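Local structure of hydroxynitrile lyase (Passiflora edulis, 5Y02) at residues A[11-16]-A[89-94]; A[39-44]-A[65-70]; A[59-64]-A[97-102]. The protein probably cleaves cyanohydrins such as (R)-mandelonitrile into an aldehyde and hydrogen cyanide, acting as a homodimer of the dimeric alpha+beta barrel fold. One frame throughout, in Å; residues are numbered along the deposited sequence. Where two conformers were deposited one is given.

All three contacts lie in the stress-responsive A/B barrel domain, whose antiparallel sheet has the strand order 44-48, 63-69, 7-15, 95-104. Contact 1 joins strand 7-15 to the end of helix 82-91, contact 2 lays the 39-44 loop along strand 63-69, and contact 3 brings the loop leading into that strand against strand 95-104. Contact 2 is nested within the span closed by contact 1, while contact 3 interleaves with both. The centres of contacts 1 and 3 are about 9 Å apart; contact 2 lies about 18 and 17 Å from them, across the chain's centre. Contacts 1 and 3 supply residues of the mandelonitrile pocket, Ser67 of contact 2 lies nearby, and all three touch the second subunit.

Contact 1: residues A[11-16]-A[89-94]. With MXN ((2R)-hydroxy(phenyl)ethanenitrile), chain M.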
loop_
_atom_site.group_PDB
_atom_site.type_symbol
_atom_site.label_atom_id
_atom_site.label_comp_id
_atom_site.label_asym_id
_atom_site.label_seq_id
_atom_site.Cartn_x
_atom_site.Cartn_y
_atom_site.Cartn_z
ATOM N N VAL A 11 3.506 2.563 2.877
ATOM C CA VAL A 11 4.159 1.982 4.036
ATOM C C VAL A 11 3.145 1.087 4.730
ATOM O O VAL A 11 2.013 1.505 5.006
ATOM C CB VAL A 11 4.614 3.079 5.010
ATOM C CG1 VAL A 11 5.259 2.480 6.264
ATOM C CG2 VAL A 11 5.560 4.036 4.298
ATOM N N PHE A 12 3.542 -0.151 5.003
ATOM C CA PHE A 12 2.803 -1.013 5.941
ATOM C C PHE A 12 3.719 -1.233 7.155
ATOM O O PHE A 12 4.897 -1.501 6.978
ATOM C CB PHE A 12 2.520 -2.413 5.382
ATOM C CG PHE A 12 1.616 -2.482 4.182
ATOM C CD1 PHE A 12 0.777 -1.444 3.803
ATOM C CD2 PHE A 12 1.567 -3.662 3.465
ATOM C CE1 PHE A 12 -0.063 -1.579 2.717
ATOM C CE2 PHE A 12 0.714 -3.804 2.379
ATOM C CZ PHE A 12 -0.095 -2.758 2.007
ATOM N N ASN A 13 3.191 -1.145 8.371
ATOM C CA ASN A 13 3.971 -1.489 9.553
ATOM C C ASN A 13 3.163 -2.205 10.624
ATOM O O ASN A 13 1.942 -2.375 10.525
ATOM C CB ASN A 13 4.725 -0.259 10.124
ATOM C CG ASN A 13 3.913 0.537 11.121
ATOM O OD1 ASN A 13 2.722 0.727 10.950
ATOM N ND2 ASN A 13 4.574 1.025 12.189
ATOM N N ARG A 14 3.908 -2.644 11.629
ATOM C CA ARG A 14 3.414 -3.192 12.852
ATOM C C ARG A 14 4.289 -2.561 13.925
ATOM O O ARG A 14 5.510 -2.501 13.756
ATOM C CB ARG A 14 3.603 -4.715 12.866
ATOM C CG ARG A 14 2.968 -5.405 14.065
ATOM C CD ARG A 14 3.498 -6.834 14.207
ATOM N NE ARG A 14 2.920 -7.426 15.407
ATOM C CZ ARG A 14 1.695 -7.947 15.494
ATOM N NH1 ARG A 14 0.876 -8.003 14.435
ATOM N NH2 ARG A 14 1.270 -8.424 16.671
ATOM N N TYR A 15 3.659 -2.068 14.982
ATOM C CA TYR A 15 4.358 -1.396 16.074
ATOM C C TYR A 15 4.890 -2.376 17.102
ATOM O O TYR A 15 4.314 -3.441 17.325
ATOM C CB TYR A 15 3.460 -0.371 16.758
ATOM C CG TYR A 15 3.273 0.852 15.900
ATOM C CD1 TYR A 15 4.254 1.846 15.868
ATOM C CD2 TYR A 15 2.150 1.000 15.082
ATOM C CE1 TYR A 15 4.117 2.967 15.069
ATOM C CE2 TYR A 15 1.992 2.130 14.287
ATOM C CZ TYR A 15 2.977 3.102 14.278
ATOM O OH TYR A 15 2.864 4.208 13.473
ATOM N N LYS A 16 5.980 -1.971 17.750
ATOM C CA LYS A 16 6.533 -2.754 18.851
ATOM C C LYS A 16 5.503 -2.852 19.970
ATOM O O LYS A 16 4.814 -1.882 20.272
ATOM C CB LYS A 16 7.786 -2.087 19.364
ATOM C CG LYS A 16 8.879 -1.987 18.314
ATOM C CD LYS A 16 10.049 -2.867 18.600
ATOM C CE LYS A 16 11.068 -2.735 17.498
ATOM N NZ LYS A 16 12.406 -3.151 17.959
ATOM N N LYS A 89 13.944 8.918 13.404
ATOM C CA LYS A 89 14.492 8.510 14.708
ATOM C C LYS A 89 13.437 7.942 15.652
ATOM O O LYS A 89 13.749 7.095 16.486
ATOM C CB LYS A 89 15.191 9.690 15.390
ATOM C CG LYS A 89 16.461 10.123 14.697
ATOM C CD LYS A 89 17.048 11.356 15.364
ATOM C CE LYS A 89 18.247 11.834 14.574
ATOM N NZ LYS A 89 19.022 12.866 15.309
ATOM N N GLU A 90 12.197 8.410 15.534
ATOM C CA GLU A 90 11.127 7.816 16.309
ATOM C C GLU A 90 10.373 6.738 15.555
ATOM O O GLU A 90 9.973 5.769 16.161
ATOM C CB GLU A 90 10.211 8.865 16.929
ATOM C CG GLU A 90 9.249 9.581 16.026
ATOM C CD GLU A 90 8.106 10.257 16.795
ATOM O OE1 GLU A 90 8.148 10.399 18.042
ATOM O OE2 GLU A 90 7.135 10.638 16.149
ATOM N N PHE A 91 10.206 6.879 14.237
ATOM C CA PHE A 91 9.363 5.949 13.498
ATOM C C PHE A 91 9.973 4.554 13.313
ATOM O O PHE A 91 9.336 3.572 13.655
ATOM C CB PHE A 91 8.975 6.534 12.153
ATOM C CG PHE A 91 8.001 5.685 11.401
ATOM C CD1 PHE A 91 6.708 5.516 11.879
ATOM C CD2 PHE A 91 8.380 5.044 10.223
ATOM C CE1 PHE A 91 5.796 4.720 11.193
ATOM C CE2 PHE A 91 7.481 4.254 9.532
ATOM C CZ PHE A 91 6.193 4.095 10.013
ATOM N N PHE A 92 11.181 4.469 12.761
ATOM C CA PHE A 92 11.760 3.159 12.430
ATOM C C PHE A 92 12.010 2.285 13.663
ATOM O O PHE A 92 11.682 1.100 13.636
ATOM C CB PHE A 92 13.016 3.299 11.543
ATOM C CG PHE A 92 12.710 3.856 10.168
ATOM C CD1 PHE A 92 11.791 3.224 9.340
ATOM C CD2 PHE A 92 13.342 5.000 9.703
ATOM C CE1 PHE A 92 11.476 3.737 8.094
ATOM C CE2 PHE A 92 13.055 5.510 8.443
ATOM C CZ PHE A 92 12.113 4.878 7.633
ATOM N N PRO A 93 12.530 2.872 14.765
ATOM C CA PRO A 93 12.691 2.055 15.988
ATOM C C PRO A 93 11.375 1.598 16.625
ATOM O O PRO A 93 11.361 0.583 17.353
ATOM C CB PRO A 93 13.500 2.972 16.924
ATOM C CG PRO A 93 14.219 3.897 15.979
ATOM C CD PRO A 93 13.175 4.187 14.922
ATOM N N ALA A 94 10.274 2.302 16.330
ATOM C CA ALA A 94 8.942 1.914 16.817
ATOM C C ALA A 94 8.309 0.756 16.029
ATOM O O ALA A 94 7.291 0.207 16.469
ATOM C CB ALA A 94 8.013 3.106 16.825
HETATM C C1 MXN M . 8.893 7.929 6.500
HETATM C C2 MXN M . 9.823 7.506 7.444
HETATM C C3 MXN M . 10.769 8.394 7.960
HETATM C C4 MXN M . 10.767 9.717 7.532
HETATM C C5 MXN M . 9.852 10.146 6.581
HETATM C C6 MXN M . 8.912 9.262 6.063
HETATM C C7 MXN M . 7.938 6.929 5.955
HETATM C C8 MXN M . 8.772 5.902 5.289
HETATM N N9 MXN M . 9.439 5.100 4.764
HETATM O O10 MXN M . 7.049 7.535 4.997
#
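Val11 and Phe91 meet beside the bound mandelonitrile, where the end of helix 82-91 closes over one face of the antiparallel sheet of this dimeric alpha+beta barrel. The torsion of Val11 places CG1 anti to the backbone N (chi1 178°), which divides the work of its two methyls: CG1 touches the edge of the Phe91 ring at CZ, whereas CG2 approaches C8, the nitrile carbon of the ligand, at 3.8 Å. Phe91 CD2 lies 4.0 Å from C2 of the phenyl group, and Phe92 adds a closer touch, its CZ 3.5 Å from the same C2. Branched and aromatic hydrocarbon side chains suit this wall because the ligand's phenyl group asks for apolar surroundings; the ligand is also hydrogen-bonded to Tyr31 OH and His9 NE2.

Behind the first shell, Tyr15 and Asn13 back the ring of Phe91. Tyr15 OH comes in near the ring plane, 3.7 Å from Phe91 CE1, and Asn13 brings ND2 near Phe91 CE1 and CZ, the amide and ring planes 29° apart. Asn13 ND2 also stands over the centre of the Tyr15 ring, 3.3 Å above its plane. Tyr65 OH hydrogen-bonds to Tyr15 OH and to Asn13 OD1, which helps to position the two groups that support Phe91.

Farther along, the small side chain of Ala94 is consistent with the close approach of the backbones: its CB rests near Tyr15 CD1, and its carbonyl accepts a nearly straight bond from Lys16 N (2.8 Å, 162° at the hydrogen). The same Ala94 O receives a CA-H contact from Tyr15. The bent side chain of Lys16 then folds back over this end, CG against Ala94 O and CE 3.3 Å from Pro93 O.

Contact 2: residues A[39-44]-A[65-70]; sequences PEMKEW and YESTFH
Lys42 and Thr68 form an antiparallel hydrogen-bonded pair, their segments running 152° apart, with Lys42 N to Thr68 O at 2.9 Å and Thr68 N to Lys42 O at 2.7 Å. Glu43, with positive phi (54°), then turns the chain a corner, after which Trp44 CA lies 3.2 Å from Glu66 O in a CA-H...O contact. On the buried side, Phe69 reaches across to the loop: CG lies anti to its own carbonyl carbon (chi1 -63°), which brings CD2 within 3.3 Å of Glu40 O and CE2 within 3.5 Å of Met41 CA. Met41, flexible and unbranched, passes its CB and CG by Phe69 CZ and sets CG 3.6 Å from Ser67 CB.

The pairing ties the connection between helix 21-37 and strand 44-48 to strand 63-69 of the A/B barrel sheet, and Phe69 also meets the pocket residue Phe78. With Phe69 cut back to an alanine, a gap would probably open beside Met41 and Phe78 would be left freer to shift.

Trp44 and Tyr65 lie side by side, both also meeting Tyr31. On the polar side, one water donates to Glu43 O and Glu66 OE1, which is salt-bridged to Arg8; Glu66 OE2 bonds Tyr103 OH and salt-bridges Arg8, both of the second subunit. A second water links Glu40 O to His70 N, and Lys42 NZ curls back to donate to Pro39 O at 2.6 Å.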
loop_
_atom_site.group_PDB
_atom_site.type_symbol
_atom_site.label_atom_id
_atom_site.label_comp_id
_atom_site.label_asym_id
_atom_site.label_seq_id
_atom_site.Cartn_x
_atom_site.Cartn_y
_atom_site.Cartn_z
ATOM N N PRO A 39 6.236 20.815 1.737
ATOM C CA PRO A 39 5.421 20.825 0.519
ATOM C C PRO A 39 5.470 19.482 -0.256
ATOM O O PRO A 39 4.497 19.143 -0.917
ATOM C CB PRO A 39 6.023 21.975 -0.313
ATOM C CG PRO A 39 7.356 22.261 0.298
ATOM C CD PRO A 39 7.214 21.916 1.751
ATOM N N GLU A 40 6.564 18.722 -0.150
ATOM C CA GLU A 40 6.761 17.552 -1.023
ATOM C C GLU A 40 5.753 16.413 -0.784
ATOM O O GLU A 40 5.256 15.820 -1.744
ATOM C CB GLU A 40 8.183 17.003 -0.908
ATOM C CG GLU A 40 9.286 17.942 -1.403
ATOM C CD GLU A 40 9.955 18.744 -0.294
ATOM O OE1 GLU A 40 9.385 18.846 0.819
ATOM O OE2 GLU A 40 11.059 19.285 -0.540
ATOM N N MET A 41 5.467 16.104 0.483
ATOM C CA MET A 41 4.554 14.997 0.804
ATOM C C MET A 41 3.106 15.437 0.670
ATOM O O MET A 41 2.656 16.300 1.426
ATOM C CB MET A 41 4.802 14.441 2.211
ATOM C CG MET A 41 3.951 13.204 2.492
ATOM S SD MET A 41 4.403 12.236 3.947
ATOM C CE MET A 41 3.531 13.165 5.195
ATOM N N LYS A 42 2.373 14.844 -0.270
ATOM C CA LYS A 42 0.965 15.173 -0.479
ATOM C C LYS A 42 0.026 13.995 -0.289
ATOM O O LYS A 42 0.438 12.825 -0.342
ATOM C CB LYS A 42 0.729 15.693 -1.897
ATOM C CG LYS A 42 1.588 16.861 -2.320
ATOM C CD LYS A 42 1.367 18.113 -1.494
ATOM C CE LYS A 42 1.788 19.367 -2.267
ATOM N NZ LYS A 42 3.016 19.204 -3.106
ATOM N N GLU A 43 -1.245 14.344 -0.072
ATOM C CA GLU A 43 -2.347 13.399 -0.019
ATOM C C GLU A 43 -2.103 12.267 0.996
ATOM O O GLU A 43 -2.453 11.114 0.763
ATOM C CB GLU A 43 -2.623 12.850 -1.432
ATOM C CG GLU A 43 -2.934 13.933 -2.480
ATOM C CD GLU A 43 -4.244 14.687 -2.230
ATOM O OE1 GLU A 43 -5.097 14.211 -1.444
ATOM O OE2 GLU A 43 -4.438 15.768 -2.836
ATOM N N TRP A 44 -1.515 12.605 2.133
ATOM C CA TRP A 44 -1.231 11.592 3.143
ATOM C C TRP A 44 -2.538 11.085 3.745
ATOM O O TRP A 44 -3.454 11.872 4.064
ATOM C CB TRP A 44 -0.260 12.138 4.199
ATOM C CG TRP A 44 0.127 11.172 5.287
ATOM C CD1 TRP A 44 1.133 10.242 5.258
ATOM C CD2 TRP A 44 -0.485 11.057 6.575
ATOM N NE1 TRP A 44 1.185 9.560 6.466
ATOM C CE2 TRP A 44 0.207 10.046 7.287
ATOM C CE3 TRP A 44 -1.541 11.722 7.206
ATOM C CZ2 TRP A 44 -0.119 9.702 8.589
ATOM C CZ3 TRP A 44 -1.865 11.374 8.501
ATOM C CH2 TRP A 44 -1.163 10.360 9.174
ATOM N N TYR A 65 -0.011 3.439 5.451
ATOM C CA TYR A 65 0.131 4.889 5.246
ATOM C C TYR A 65 0.441 5.113 3.769
ATOM O O TYR A 65 1.339 4.466 3.208
ATOM C CB TYR A 65 1.256 5.467 6.106
ATOM C CG TYR A 65 1.323 4.907 7.496
ATOM C CD1 TYR A 65 1.938 3.673 7.724
ATOM C CD2 TYR A 65 0.786 5.580 8.586
ATOM C CE1 TYR A 65 2.021 3.131 8.985
ATOM C CE2 TYR A 65 0.866 5.037 9.868
ATOM C CZ TYR A 65 1.493 3.808 10.058
ATOM O OH TYR A 65 1.598 3.222 11.295
ATOM N N GLU A 66 -0.263 6.057 3.152
ATOM C CA GLU A 66 -0.072 6.350 1.748
ATOM C C GLU A 66 0.194 7.840 1.582
ATOM O O GLU A 66 -0.400 8.672 2.291
ATOM C CB GLU A 66 -1.311 5.934 0.935
ATOM C CG GLU A 66 -2.642 6.364 1.537
ATOM C CD GLU A 66 -3.829 6.031 0.654
ATOM O OE1 GLU A 66 -4.126 6.837 -0.250
ATOM O OE2 GLU A 66 -4.431 4.941 0.832
ATOM N N SER A 67 1.066 8.161 0.645
ATOM C CA SER A 67 1.305 9.565 0.266
ATOM C C SER A 67 1.808 9.645 -1.166
ATOM O O SER A 67 2.156 8.628 -1.801
ATOM C CB SER A 67 2.250 10.243 1.241
ATOM O OG SER A 67 3.453 9.533 1.412
ATOM N N THR A 68 1.798 10.858 -1.695
ATOM C CA THR A 68 2.107 11.074 -3.086
ATOM C C THR A 68 3.169 12.161 -3.174
ATOM O O THR A 68 3.085 13.144 -2.460
ATOM C CB THR A 68 0.848 11.505 -3.863
ATOM O OG1 THR A 68 -0.137 10.476 -3.815
ATOM C CG2 THR A 68 1.183 11.792 -5.320
ATOM N N PHE A 69 4.155 11.958 -4.049
ATOM C CA PHE A 69 5.189 12.931 -4.350
ATOM C C PHE A 69 5.178 13.269 -5.836
ATOM O O PHE A 69 4.912 12.411 -6.669
ATOM C CB PHE A 69 6.549 12.395 -3.927
ATOM C CG PHE A 69 6.643 12.177 -2.466
ATOM C CD1 PHE A 69 6.139 11.005 -1.889
ATOM C CD2 PHE A 69 7.191 13.158 -1.635
ATOM C CE1 PHE A 69 6.189 10.821 -0.510
ATOM C CE2 PHE A 69 7.239 12.968 -0.268
ATOM C CZ PHE A 69 6.750 11.794 0.296
ATOM N N HIS A 70 5.487 14.529 -6.149
ATOM C CA HIS A 70 5.494 15.030 -7.540
ATOM C C HIS A 70 6.540 14.311 -8.417
ATOM O O HIS A 70 6.330 14.106 -9.612
ATOM C CB HIS A 70 5.728 16.560 -7.516
ATOM C CG HIS A 70 5.870 17.191 -8.868
ATOM N ND1 HIS A 70 4.829 17.259 -9.773
ATOM C CD2 HIS A 70 6.922 17.812 -9.459
ATOM C CE1 HIS A 70 5.239 17.873 -10.870
ATOM N NE2 HIS A 70 6.504 18.218 -10.707
HETATM O O HOH W 1 6.265 16.348 -4.179
HETATM O O HOH W 2 -3.351 9.224 -0.880
#

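Contact 3: residues A[59-64]-A[97-102]; sequences DGFTHA and KIVVLN
Phe61 is held in a sandwich between Lys97 and Val99, where the loop entering strand 63-69 reaches past strand 7-15 to strand 95-104 of the alpha+beta barrel sheet. Being two apart on one strand, these residues put their side chains on the same side of it, and the ring fits between them.

The apolar contacts are CH-pi. Lys97 CE stands over one face, 3.8 Å from the centroid of the Phe61 ring and 13° off its normal; Val99 CG1 lies over the other face, 4.2 Å from the ring centroid. A lysine suits this place because its long methylene chain can cross an aromatic face while its charged end travels on. CG sits between the backbone N and the carbonyl carbon (chi1 55°), and the extended chain carries on over the ring. Phe12 packs against both Phe61 and Val99, and Ala58 of the second subunit packs on Val99.

At the charged end, Lys97 NZ donates to Asp59 O at 2.7 Å, nearly in line with the carbonyl bond, and keeps an off-centre cation-pi contact with the Phe61 ring. The Asp59 carboxylate is too far for a salt bridge, OD2 being 4.2 Å from Lys97 NZ, but a water accepts from NZ and donates to OD2.

Gly60 has positive phi, which favours glycine, and a CB there would press on Lys97 CE; its carbonyl is bonded by Arg14. Thr62 and His63 form a classic beta bulge opposite Asn13. At the ring's edge, Ile98 N lies in its plane, 3.8 Å from Phe61 CE1.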
loop_
_atom_site.group_PDB
_atom_site.type_symbol
_atom_site.label_atom_id
_atom_site.label_comp_id
_atom_site.label_asym_id
_atom_site.label_seq_id
_atom_site.Cartn_x
_atom_site.Cartn_y
_atom_site.Cartn_z
ATOM N N ASP A 59 -0.679 -10.481 7.096
ATOM C CA ASP A 59 0.593 -11.041 7.524
ATOM C C ASP A 59 1.201 -10.319 8.725
ATOM O O ASP A 59 2.406 -10.104 8.781
ATOM C CB ASP A 59 1.569 -11.089 6.343
ATOM C CG ASP A 59 2.769 -12.002 6.604
ATOM O OD1 ASP A 59 2.687 -12.892 7.480
ATOM O OD2 ASP A 59 3.802 -11.802 5.938
ATOM N N GLY A 60 0.358 -9.963 9.686
ATOM C CA GLY A 60 0.801 -9.306 10.907
ATOM C C GLY A 60 0.990 -7.801 10.816
ATOM O O GLY A 60 1.209 -7.161 11.842
ATOM N N PHE A 61 0.880 -7.217 9.616
ATOM C CA PHE A 61 0.890 -5.757 9.482
ATOM C C PHE A 61 -0.455 -5.189 9.925
ATOM O O PHE A 61 -1.516 -5.731 9.603
ATOM C CB PHE A 61 1.239 -5.340 8.053
ATOM C CG PHE A 61 2.642 -5.687 7.661
ATOM C CD1 PHE A 61 3.706 -4.850 8.039
ATOM C CD2 PHE A 61 2.922 -6.846 6.948
ATOM C CE1 PHE A 61 5.005 -5.162 7.699
ATOM C CE2 PHE A 61 4.231 -7.170 6.602
ATOM C CZ PHE A 61 5.272 -6.330 6.983
ATOM N N THR A 62 -0.408 -4.107 10.687
ATOM C CA THR A 62 -1.608 -3.533 11.281
ATOM C C THR A 62 -2.014 -2.179 10.723
ATOM O O THR A 62 -3.179 -1.830 10.827
ATOM C CB THR A 62 -1.459 -3.388 12.793
ATOM O OG1 THR A 62 -0.337 -2.554 13.080
ATOM C CG2 THR A 62 -1.217 -4.791 13.426
ATOM N N HIS A 63 -1.056 -1.433 10.190
ATOM C CA HIS A 63 -1.260 -0.064 9.730
ATOM C C HIS A 63 -0.716 0.123 8.318
ATOM O O HIS A 63 0.323 -0.466 7.936
ATOM C CB HIS A 63 -0.496 0.891 10.605
ATOM C CG HIS A 63 -1.063 1.078 11.969
ATOM N ND1 HIS A 63 -1.016 0.100 12.941
ATOM C CD2 HIS A 63 -1.623 2.168 12.549
ATOM C CE1 HIS A 63 -1.543 0.579 14.054
ATOM N NE2 HIS A 63 -1.918 1.829 13.845
ATOM N N ALA A 64 -1.426 0.948 7.545
ATOM C CA ALA A 64 -0.974 1.387 6.236
ATOM C C ALA A 64 -0.968 2.910 6.193
ATOM O O ALA A 64 -1.825 3.563 6.812
ATOM C CB ALA A 64 -1.879 0.852 5.135
ATOM N N LYS A 97 7.857 -4.504 12.483
ATOM C CA LYS A 97 8.268 -4.683 11.107
ATOM C C LYS A 97 7.686 -3.634 10.182
ATOM O O LYS A 97 6.807 -2.870 10.566
ATOM C CB LYS A 97 7.958 -6.088 10.625
ATOM C CG LYS A 97 6.518 -6.502 10.781
ATOM C CD LYS A 97 6.400 -7.966 10.406
ATOM C CE LYS A 97 4.968 -8.382 10.142
ATOM N NZ LYS A 97 4.995 -9.646 9.344
ATOM N N ILE A 98 8.216 -3.596 8.966
ATOM C CA ILE A 98 7.849 -2.550 8.016
ATOM C C ILE A 98 8.117 -3.043 6.601
ATOM O O ILE A 98 9.059 -3.803 6.371
ATOM C CB ILE A 98 8.603 -1.237 8.312
ATOM C CG1 ILE A 98 8.095 -0.097 7.407
ATOM C CG2 ILE A 98 10.114 -1.415 8.168
ATOM C CD1 ILE A 98 8.700 1.239 7.724
ATOM N N VAL A 99 7.254 -2.656 5.670
ATOM C CA VAL A 99 7.539 -2.795 4.250
ATOM C C VAL A 99 7.091 -1.499 3.567
ATOM O O VAL A 99 6.034 -0.953 3.911
ATOM C CB VAL A 99 6.882 -4.040 3.620
ATOM C CG1 VAL A 99 5.379 -4.054 3.836
ATOM C CG2 VAL A 99 7.203 -4.153 2.142
ATOM N N VAL A 100 7.914 -1.022 2.639
ATOM C CA VAL A 100 7.670 0.234 1.925
ATOM C C VAL A 100 7.879 0.009 0.437
ATOM O O VAL A 100 8.906 -0.511 0.035
ATOM C CB VAL A 100 8.619 1.355 2.410
ATOM C CG1 VAL A 100 8.213 2.688 1.807
ATOM C CG2 VAL A 100 8.602 1.459 3.936
ATOM N N LEU A 101 6.899 0.381 -0.387
ATOM C CA LEU A 101 7.090 0.398 -1.815
ATOM C C LEU A 101 6.915 1.827 -2.304
ATOM O O LEU A 101 6.058 2.550 -1.796
ATOM C CB LEU A 101 6.133 -0.533 -2.545
ATOM C CG LEU A 101 6.669 -1.980 -2.703
ATOM C CD1 LEU A 101 6.608 -2.690 -1.358
ATOM C CD2 LEU A 101 5.881 -2.751 -3.743
ATOM N N ASN A 102 7.739 2.199 -3.272
ATOM C CA ASN A 102 7.632 3.488 -3.961
ATOM C C ASN A 102 7.490 3.194 -5.432
ATOM O O ASN A 102 8.299 2.450 -5.965
ATOM C CB ASN A 102 8.908 4.287 -3.748
ATOM C CG ASN A 102 9.065 4.732 -2.318
ATOM O OD1 ASN A 102 8.334 5.595 -1.862
ATOM N ND2 ASN A 102 10.002 4.130 -1.602
HETATM O O HOH W 3 6.310 -10.145 7.227
#